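Local coordinates for 433aa long hypothetical phosphoribosylglycinamide formyl transferase (PDB 2DWC), which is of unknown function but has an ATP-grasp domain with adenosine-5'-diphosphate bound and a PurT-type C-terminal region, at residues B[227-232]-B[262-267]; B[276-281]-B[290-295]; B[363-368]-B[405-410]. One frame throughout, in Å; residues are numbered along the deposited sequence.

Interaction 1 of 3, residues B[227-232]-B[262-267]; sequences TTFPKP and IAKRIT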
# COMPACT_ATOMS: atom_id res chain seq x y z
N THR B 227 -18.54 -14.75 8.44
CA THR B 227 -17.79 -14.96 7.21
C THR B 227 -18.28 -13.91 6.20
O THR B 227 -19.50 -13.75 5.99
CB THR B 227 -18.04 -16.38 6.67
OG1 THR B 227 -17.83 -17.33 7.73
CG2 THR B 227 -17.11 -16.68 5.47
N THR B 228 -17.35 -13.23 5.55
CA THR B 228 -17.66 -12.15 4.61
C THR B 228 -17.16 -12.51 3.24
O THR B 228 -16.08 -13.10 3.08
CB THR B 228 -17.07 -10.82 5.14
OG1 THR B 228 -17.68 -10.56 6.39
CG2 THR B 228 -17.34 -9.63 4.20
N PHE B 229 -17.96 -12.16 2.23
CA PHE B 229 -17.67 -12.55 0.88
C PHE B 229 -17.41 -11.49 -0.16
O PHE B 229 -18.34 -10.73 -0.53
CB PHE B 229 -18.84 -13.40 0.35
CG PHE B 229 -19.06 -14.67 1.14
CD1 PHE B 229 -19.85 -14.65 2.30
CD2 PHE B 229 -18.42 -15.83 0.78
CE1 PHE B 229 -19.99 -15.79 3.08
CE2 PHE B 229 -18.54 -16.99 1.55
CZ PHE B 229 -19.33 -16.97 2.70
N PRO B 230 -16.16 -11.41 -0.65
CA PRO B 230 -15.83 -10.43 -1.69
C PRO B 230 -16.47 -10.93 -3.00
O PRO B 230 -16.91 -12.10 -3.10
CB PRO B 230 -14.30 -10.51 -1.83
CG PRO B 230 -13.84 -10.97 -0.46
CD PRO B 230 -14.94 -12.00 -0.05
N LYS B 231 -16.48 -10.09 -4.03
CA LYS B 231 -17.00 -10.56 -5.31
C LYS B 231 -16.07 -11.67 -5.84
O LYS B 231 -14.85 -11.64 -5.63
CB LYS B 231 -17.04 -9.40 -6.31
CG LYS B 231 -18.15 -8.43 -6.05
CD LYS B 231 -19.44 -9.07 -6.62
CE LYS B 231 -20.61 -8.14 -6.58
NZ LYS B 231 -21.75 -8.78 -7.34
N PRO B 232 -16.62 -12.68 -6.53
CA PRO B 232 -15.79 -13.76 -7.08
C PRO B 232 -14.68 -13.20 -8.00
O PRO B 232 -14.88 -12.20 -8.71
CB PRO B 232 -16.81 -14.62 -7.88
CG PRO B 232 -18.09 -14.40 -7.15
CD PRO B 232 -18.06 -12.91 -6.79
N ILE B 262 -21.52 -22.29 -1.53
CA ILE B 262 -20.52 -23.38 -1.51
C ILE B 262 -19.31 -22.96 -0.67
O ILE B 262 -18.82 -23.73 0.18
CB ILE B 262 -20.10 -23.73 -2.95
CG1 ILE B 262 -21.24 -24.54 -3.61
CG2 ILE B 262 -18.81 -24.55 -2.97
CD1 ILE B 262 -21.12 -24.70 -5.05
N ALA B 263 -18.83 -21.73 -0.90
CA ALA B 263 -17.69 -21.25 -0.09
C ALA B 263 -18.04 -21.28 1.40
O ALA B 263 -17.24 -21.72 2.23
CB ALA B 263 -17.29 -19.76 -0.55
N LYS B 264 -19.24 -20.83 1.77
CA LYS B 264 -19.61 -20.81 3.19
C LYS B 264 -19.60 -22.20 3.82
O LYS B 264 -19.14 -22.38 4.96
CB LYS B 264 -21.00 -20.17 3.35
CG LYS B 264 -21.55 -20.13 4.80
CD LYS B 264 -20.79 -19.17 5.67
CE LYS B 264 -21.63 -18.71 6.89
NZ LYS B 264 -22.01 -19.84 7.81
N ARG B 265 -20.12 -23.19 3.08
CA ARG B 265 -20.16 -24.56 3.60
C ARG B 265 -18.73 -25.07 3.81
O ARG B 265 -18.47 -25.76 4.79
CB ARG B 265 -20.89 -25.47 2.61
CG ARG B 265 -22.42 -25.43 2.75
CD ARG B 265 -23.04 -26.37 1.74
NE ARG B 265 -24.46 -26.63 1.96
CZ ARG B 265 -24.94 -27.23 3.05
NH1 ARG B 265 -24.12 -27.63 4.02
NH2 ARG B 265 -26.25 -27.44 3.14
N ILE B 266 -17.82 -24.69 2.93
CA ILE B 266 -16.44 -25.14 3.05
C ILE B 266 -15.72 -24.44 4.20
O ILE B 266 -15.07 -25.08 5.02
CB ILE B 266 -15.67 -24.91 1.75
CG1 ILE B 266 -16.16 -25.93 0.70
CG2 ILE B 266 -14.14 -25.08 1.99
CD1 ILE B 266 -15.78 -25.56 -0.75
N THR B 267 -15.82 -23.12 4.26
CA THR B 267 -15.12 -22.43 5.34
C THR B 267 -15.71 -22.72 6.72
O THR B 267 -14.99 -22.72 7.71
CB THR B 267 -15.00 -20.90 5.07
OG1 THR B 267 -16.30 -20.31 5.00
CG2 THR B 267 -14.25 -20.67 3.73
O HOH W 1 -17.14 -19.91 7.63
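Thr227 and Phe229 face helix 262-267 from strand 227-230, and the two axes come within 9.9 Å. Strand and helix run at 142° to each other, closer to antiparallel than to perpendicular. The backbones are nearest at Thr227, where its CA and CA of Lys264 are 7.3 Å apart; further along, Phe229 comes opposite Ala263.

Phe229 reaches the helix with the far end of its ring. Its CE2 meets CB of Ala263 at 3.7 Å, and the methyl lies at the ring edge, near the ring plane. The neighbouring CZ sits 3.7 Å from CB of Lys264, which approaches obliquely. The Lys264 side chain then runs past the ring, crossing it at about a right angle, because the chain bends at chi2 (69°). That bend lays CD at the ring edge and brings it 4.0 Å from CB of Thr227. Beyond CD the chain bends again, and NZ forms a salt bridge with Asp268, so the lysine lends this contact its methylenes and its charge to the helix.

This is a helix packed on a beta sheet inside the ATP-grasp domain: helix 253-270 lies against strand 225-238 here and also touches strand 274-283. Alternate residues serve opposite sides of the strand, and Thr228 turns from the helix to bond His218 and Arg335.

Next to the approach of Thr227 and Lys264, CG2 of Thr227 touches OG1 of Thr267 at 3.7 Å. The hydroxyls themselves are joined through a water, 2.7 Å from OG1 of Thr227 and 2.8 Å from OG1 of Thr267. With chi1 at 63°, OG1 of Thr267 stands between its own backbone N and carbonyl carbon, where it meets the water and CG2 of Thr227.

Interaction 2 of 3, residues B[276-281]-B[290-295]; sequences FGVEMF and NEVSPR. With ADP (adenosine-5'-diphosphate), chain H.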
# COMPACT_ATOMS: atom_id res chain seq x y z
N PHE B 276 -9.67 -17.32 2.79
CA PHE B 276 -9.52 -18.60 2.13
C PHE B 276 -9.68 -18.37 0.63
O PHE B 276 -10.49 -17.53 0.23
CB PHE B 276 -10.66 -19.56 2.57
CG PHE B 276 -10.57 -20.02 4.01
CD1 PHE B 276 -10.93 -19.17 5.05
CD2 PHE B 276 -10.12 -21.30 4.31
CE1 PHE B 276 -10.83 -19.59 6.39
CE2 PHE B 276 -10.02 -21.73 5.67
CZ PHE B 276 -10.38 -20.87 6.69
N GLY B 277 -8.94 -19.08 -0.19
CA GLY B 277 -9.12 -18.93 -1.62
C GLY B 277 -9.88 -20.20 -2.04
O GLY B 277 -9.29 -21.26 -2.29
N VAL B 278 -11.21 -20.11 -2.10
CA VAL B 278 -11.98 -21.29 -2.51
C VAL B 278 -12.11 -21.31 -4.03
O VAL B 278 -12.70 -20.41 -4.62
CB VAL B 278 -13.39 -21.26 -1.87
CG1 VAL B 278 -14.11 -22.57 -2.18
CG2 VAL B 278 -13.26 -21.02 -0.34
N GLU B 279 -11.59 -22.38 -4.66
CA GLU B 279 -11.56 -22.50 -6.10
C GLU B 279 -12.79 -23.24 -6.60
O GLU B 279 -13.10 -24.29 -6.07
CB GLU B 279 -10.31 -23.27 -6.51
CG GLU B 279 -8.98 -22.51 -6.29
CD GLU B 279 -8.97 -21.19 -7.02
OE1 GLU B 279 -9.42 -21.15 -8.20
OE2 GLU B 279 -8.52 -20.18 -6.42
N MET B 280 -13.47 -22.68 -7.60
CA MET B 280 -14.67 -23.31 -8.15
C MET B 280 -14.73 -23.20 -9.66
O MET B 280 -14.11 -22.32 -10.26
CB MET B 280 -15.90 -22.61 -7.57
CG MET B 280 -16.05 -22.82 -6.07
SD MET B 280 -17.46 -21.95 -5.43
CE MET B 280 -16.95 -21.41 -3.85
N PHE B 281 -15.47 -24.12 -10.29
CA PHE B 281 -15.67 -24.08 -11.74
C PHE B 281 -17.12 -23.61 -11.95
O PHE B 281 -18.02 -24.03 -11.22
CB PHE B 281 -15.50 -25.48 -12.38
CG PHE B 281 -14.17 -26.13 -12.11
CD1 PHE B 281 -12.99 -25.39 -12.15
CD2 PHE B 281 -14.08 -27.51 -11.88
CE1 PHE B 281 -11.74 -26.01 -11.99
CE2 PHE B 281 -12.85 -28.14 -11.72
CZ PHE B 281 -11.66 -27.39 -11.78
N ASN B 290 -13.72 -27.03 -6.44
CA ASN B 290 -12.56 -27.73 -6.93
C ASN B 290 -11.61 -27.99 -5.77
O ASN B 290 -11.38 -29.12 -5.40
CB ASN B 290 -11.89 -26.91 -8.04
CG ASN B 290 -10.56 -27.48 -8.47
OD1 ASN B 290 -10.32 -28.67 -8.36
ND2 ASN B 290 -9.69 -26.61 -8.98
N GLU B 291 -11.05 -26.93 -5.19
CA GLU B 291 -10.15 -27.13 -4.06
C GLU B 291 -10.13 -25.83 -3.26
O GLU B 291 -10.90 -24.93 -3.53
CB GLU B 291 -8.76 -27.49 -4.57
CG GLU B 291 -8.10 -26.37 -5.36
CD GLU B 291 -6.80 -26.81 -5.99
OE1 GLU B 291 -6.21 -27.80 -5.50
OE2 GLU B 291 -6.35 -26.17 -6.97
N VAL B 292 -9.28 -25.72 -2.25
CA VAL B 292 -9.27 -24.48 -1.47
C VAL B 292 -7.89 -24.23 -0.86
O VAL B 292 -7.20 -25.18 -0.46
CB VAL B 292 -10.37 -24.52 -0.36
CG1 VAL B 292 -10.32 -25.83 0.33
CG2 VAL B 292 -10.17 -23.40 0.68
N SER B 293 -7.46 -22.98 -0.85
CA SER B 293 -6.18 -22.65 -0.21
C SER B 293 -6.58 -21.91 1.06
O SER B 293 -7.32 -20.93 1.01
CB SER B 293 -5.33 -21.74 -1.10
OG SER B 293 -4.03 -21.72 -0.57
N PRO B 294 -6.11 -22.38 2.24
CA PRO B 294 -6.48 -21.72 3.49
C PRO B 294 -5.61 -20.50 3.82
O PRO B 294 -5.10 -20.38 4.94
CB PRO B 294 -6.33 -22.85 4.51
CG PRO B 294 -5.10 -23.54 4.01
CD PRO B 294 -5.28 -23.57 2.50
N ARG B 295 -5.51 -19.59 2.86
CA ARG B 295 -4.69 -18.39 3.00
C ARG B 295 -4.87 -17.58 1.75
O ARG B 295 -5.47 -18.05 0.78
CB ARG B 295 -3.21 -18.83 3.12
CG ARG B 295 -2.67 -19.74 1.99
CD ARG B 295 -1.23 -20.22 2.37
NE ARG B 295 -1.11 -21.65 2.19
CZ ARG B 295 -1.20 -22.60 3.14
NH1 ARG B 295 -1.40 -22.36 4.47
NH2 ARG B 295 -1.15 -23.84 2.71
PB ADP H . -3.40 -27.40 -8.72
O1B ADP H . -3.31 -26.62 -7.47
O2B ADP H . -3.12 -26.75 -10.17
O3B ADP H . -3.25 -29.00 -8.73
PA ADP H . -5.71 -28.51 -9.84
O1A ADP H . -4.79 -29.58 -10.28
O2A ADP H . -6.93 -29.11 -8.97
O3A ADP H . -4.99 -27.42 -8.91
O5' ADP H . -6.35 -27.72 -11.09
C5' ADP H . -5.51 -27.06 -12.04
C4' ADP H . -6.34 -26.73 -13.28
O4' ADP H . -6.62 -27.90 -14.07
C3' ADP H . -7.71 -26.21 -12.85
O3' ADP H . -7.60 -24.83 -12.51
C2' ADP H . -8.42 -26.36 -14.19
O2' ADP H . -7.89 -25.40 -15.11
C1' ADP H . -7.95 -27.76 -14.59
N9 ADP H . -8.79 -28.80 -13.95
C8 ADP H . -8.52 -29.45 -12.82
N7 ADP H . -9.49 -30.33 -12.56
C5 ADP H . -10.37 -30.25 -13.54
C6 ADP H . -11.58 -30.89 -13.82
N6 ADP H . -12.02 -31.85 -13.02
N1 ADP H . -12.26 -30.54 -14.92
C2 ADP H . -11.81 -29.61 -15.74
N3 ADP H . -10.67 -28.98 -15.51
C4 ADP H . -9.93 -29.27 -14.43
O HOH W 2 -9.82 -23.45 -9.86
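Asn290 and Glu291 both sit opposite Glu279, a classic beta bulge that puts two consecutive residues of one strand beside the bound adenosine-5'-diphosphate. O of Glu279 takes a bond from N of Asn290 at 2.8 Å and only a weak one from N of Glu291.

Beyond the bulge the pairing is regular: N of Gly277 gives a nearly straight bond (169°) to O of Ser293, 2.7 Å away, and N of Ser293 returns one. The strands form an antiparallel hairpin of the ATP-grasp domain. On the face carrying Val278 and Val292, their CG2 methyls lie side by side, 4.0 Å apart.

The backbone at the bulge holds CB of Asn290 over one face of the Phe281 ring, 4.0 Å from its centroid, in a CH-pi contact. A chi1 of 172° then swings the amide across the rim, CG 3.5 Å from CZ of Phe281 and the planes 25° apart. Phe281 also touches the adenine obliquely, CE2 standing 3.7 Å from C6 of the nucleotide.

Glu291 extends from the other bulge position, its OE2 closely approaching the bridging O3A of the diphosphate (2.7 Å), though not as an assigned hydrogen bond. Glu279 turns away to Thr212 and His235, and a water links its OE1 to ND2 of Asn290.

Interaction 3 of 3, residues B[363-368]-B[405-410]; sequences VKALSV and EMVAHM
No flat group enters the contact that Ala365 and Val368 make with Met406, Val407 and Met410. The ring of the second segment, His409, lies on another side of its helix: O of Glu405 sits 3.3 Å above one face of the His409 ring, offset toward the rim, and the ring meets that of His346 edge-to-face.

What touches is aliphatic carbon and sulfur. Helix 363-365 ends beside helix 405-409, and a type I beta turn from Ala365 to Val368 swings Val368 back toward it. CG1 of Val368 meets CG2 of Val407 at 3.8 Å, the two side chains sliding past each other in opposite directions. The same CG1 is 3.8 Å from CE of Met406, whose methyl is brought in by a bend at chi3 (81°).

Met410 works differently: its chain runs out extended from CG, along Lys364 and Ala365. CB packs on CB of Ala365 at 3.9 Å, SD rests 3.6 Å from CA of Ala365, and CE arrives 4.0 Å from CG2 of Val368. Val407 also touches Ala371 and Val373 of strand 371-375, so the two helices meet over that strand's sheet in the PurT C-terminal region.

Polar groups near the turn look elsewhere. N of Ser367 bonds O of Lys364 within the segment, while OG of Ser367 lies within hydrogen-bonding reach of both O of Val363 and Glu221 of the second subunit.

Between these two segments cohesion rests on shape and on burial of methyl and thioether groups, and no directional bond between them fixes their register.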
# COMPACT_ATOMS: atom_id res chain seq x y z
N VAL B 363 9.06 3.11 -19.92
CA VAL B 363 8.53 4.39 -20.43
C VAL B 363 7.15 4.11 -21.04
O VAL B 363 6.16 4.80 -20.74
CB VAL B 363 9.46 5.00 -21.51
CG1 VAL B 363 8.75 6.24 -22.12
CG2 VAL B 363 10.76 5.49 -20.83
N LYS B 364 7.07 3.10 -21.90
CA LYS B 364 5.75 2.75 -22.48
C LYS B 364 4.78 2.11 -21.51
O LYS B 364 3.60 2.51 -21.40
CB LYS B 364 5.96 1.83 -23.68
CG LYS B 364 6.51 2.59 -24.85
CD LYS B 364 6.82 1.66 -26.02
CE LYS B 364 7.28 2.46 -27.24
NZ LYS B 364 7.74 1.54 -28.32
N ALA B 365 5.28 1.17 -20.71
CA ALA B 365 4.37 0.47 -19.81
C ALA B 365 3.77 1.37 -18.73
O ALA B 365 2.59 1.24 -18.40
CB ALA B 365 5.11 -0.75 -19.16
N LEU B 366 4.58 2.27 -18.16
CA LEU B 366 4.09 3.12 -17.08
C LEU B 366 3.41 4.41 -17.57
O LEU B 366 3.07 5.28 -16.78
CB LEU B 366 5.21 3.41 -16.06
CG LEU B 366 5.80 2.12 -15.45
CD1 LEU B 366 6.76 2.52 -14.30
CD2 LEU B 366 4.71 1.20 -14.88
N SER B 367 3.23 4.52 -18.89
CA SER B 367 2.54 5.68 -19.47
C SER B 367 1.06 5.29 -19.73
O SER B 367 0.22 6.14 -20.05
CB SER B 367 3.22 6.11 -20.79
OG SER B 367 4.40 6.86 -20.56
N VAL B 368 0.76 4.01 -19.61
CA VAL B 368 -0.62 3.52 -19.79
C VAL B 368 -1.48 3.98 -18.61
O VAL B 368 -1.19 3.68 -17.42
CB VAL B 368 -0.64 1.97 -19.89
CG1 VAL B 368 -2.09 1.45 -19.99
CG2 VAL B 368 0.23 1.53 -21.09
N GLU B 405 -2.94 -7.15 -19.34
CA GLU B 405 -2.15 -7.97 -20.26
C GLU B 405 -1.22 -7.14 -21.13
O GLU B 405 -0.03 -7.49 -21.31
CB GLU B 405 -3.08 -8.79 -21.16
CG GLU B 405 -2.35 -9.72 -22.09
CD GLU B 405 -3.32 -10.47 -22.98
OE1 GLU B 405 -4.37 -9.89 -23.35
OE2 GLU B 405 -3.03 -11.64 -23.31
N MET B 406 -1.73 -6.04 -21.69
CA MET B 406 -0.90 -5.20 -22.53
C MET B 406 0.28 -4.61 -21.77
O MET B 406 1.39 -4.60 -22.28
CB MET B 406 -1.76 -4.09 -23.15
CG MET B 406 -0.96 -3.01 -23.83
SD MET B 406 -2.00 -1.73 -24.58
CE MET B 406 -2.45 -0.64 -23.13
N VAL B 407 0.04 -4.12 -20.55
CA VAL B 407 1.13 -3.56 -19.73
C VAL B 407 2.18 -4.63 -19.40
O VAL B 407 3.39 -4.40 -19.54
CB VAL B 407 0.55 -2.94 -18.41
CG1 VAL B 407 1.71 -2.54 -17.43
CG2 VAL B 407 -0.27 -1.69 -18.75
N ALA B 408 1.74 -5.82 -19.02
CA ALA B 408 2.72 -6.87 -18.72
C ALA B 408 3.56 -7.20 -19.94
O ALA B 408 4.78 -7.39 -19.83
CB ALA B 408 2.02 -8.14 -18.23
N HIS B 409 2.92 -7.29 -21.10
CA HIS B 409 3.65 -7.61 -22.32
C HIS B 409 4.61 -6.54 -22.82
O HIS B 409 5.44 -6.82 -23.68
CB HIS B 409 2.65 -8.02 -23.42
CG HIS B 409 2.01 -9.35 -23.18
ND1 HIS B 409 0.94 -9.81 -23.91
CD2 HIS B 409 2.31 -10.34 -22.29
CE1 HIS B 409 0.59 -11.02 -23.48
NE2 HIS B 409 1.41 -11.36 -22.50
N MET B 410 4.52 -5.31 -22.29
CA MET B 410 5.43 -4.25 -22.65
C MET B 410 6.75 -4.33 -21.87
O MET B 410 7.72 -3.62 -22.18
CB MET B 410 4.78 -2.90 -22.34
CG MET B 410 3.64 -2.55 -23.31
SD MET B 410 2.90 -0.97 -22.82
CE MET B 410 1.75 -0.63 -24.13

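Overall arrangement
The three contacts follow one another along the chain. Interactions 1 and 2 lie in the ATP-grasp domain with centres 10 Å apart, and they touch: helix 253-270, which packs on strand 225-238 in interaction 1, places Ala263, Ile266 and Thr267 against Met280, Val278 and Phe276 of the hairpin in interaction 2. Both belong to the same mixed sheet, so one helix spans from the strand of 227-232 to the hairpin that borders the nucleotide pocket. Interaction 3 stands apart in the PurT C-terminal region, its nearest atoms about 17 Å from interaction 1 and about 19 Å from interaction 2, close to the second subunit and remote from the nucleotide.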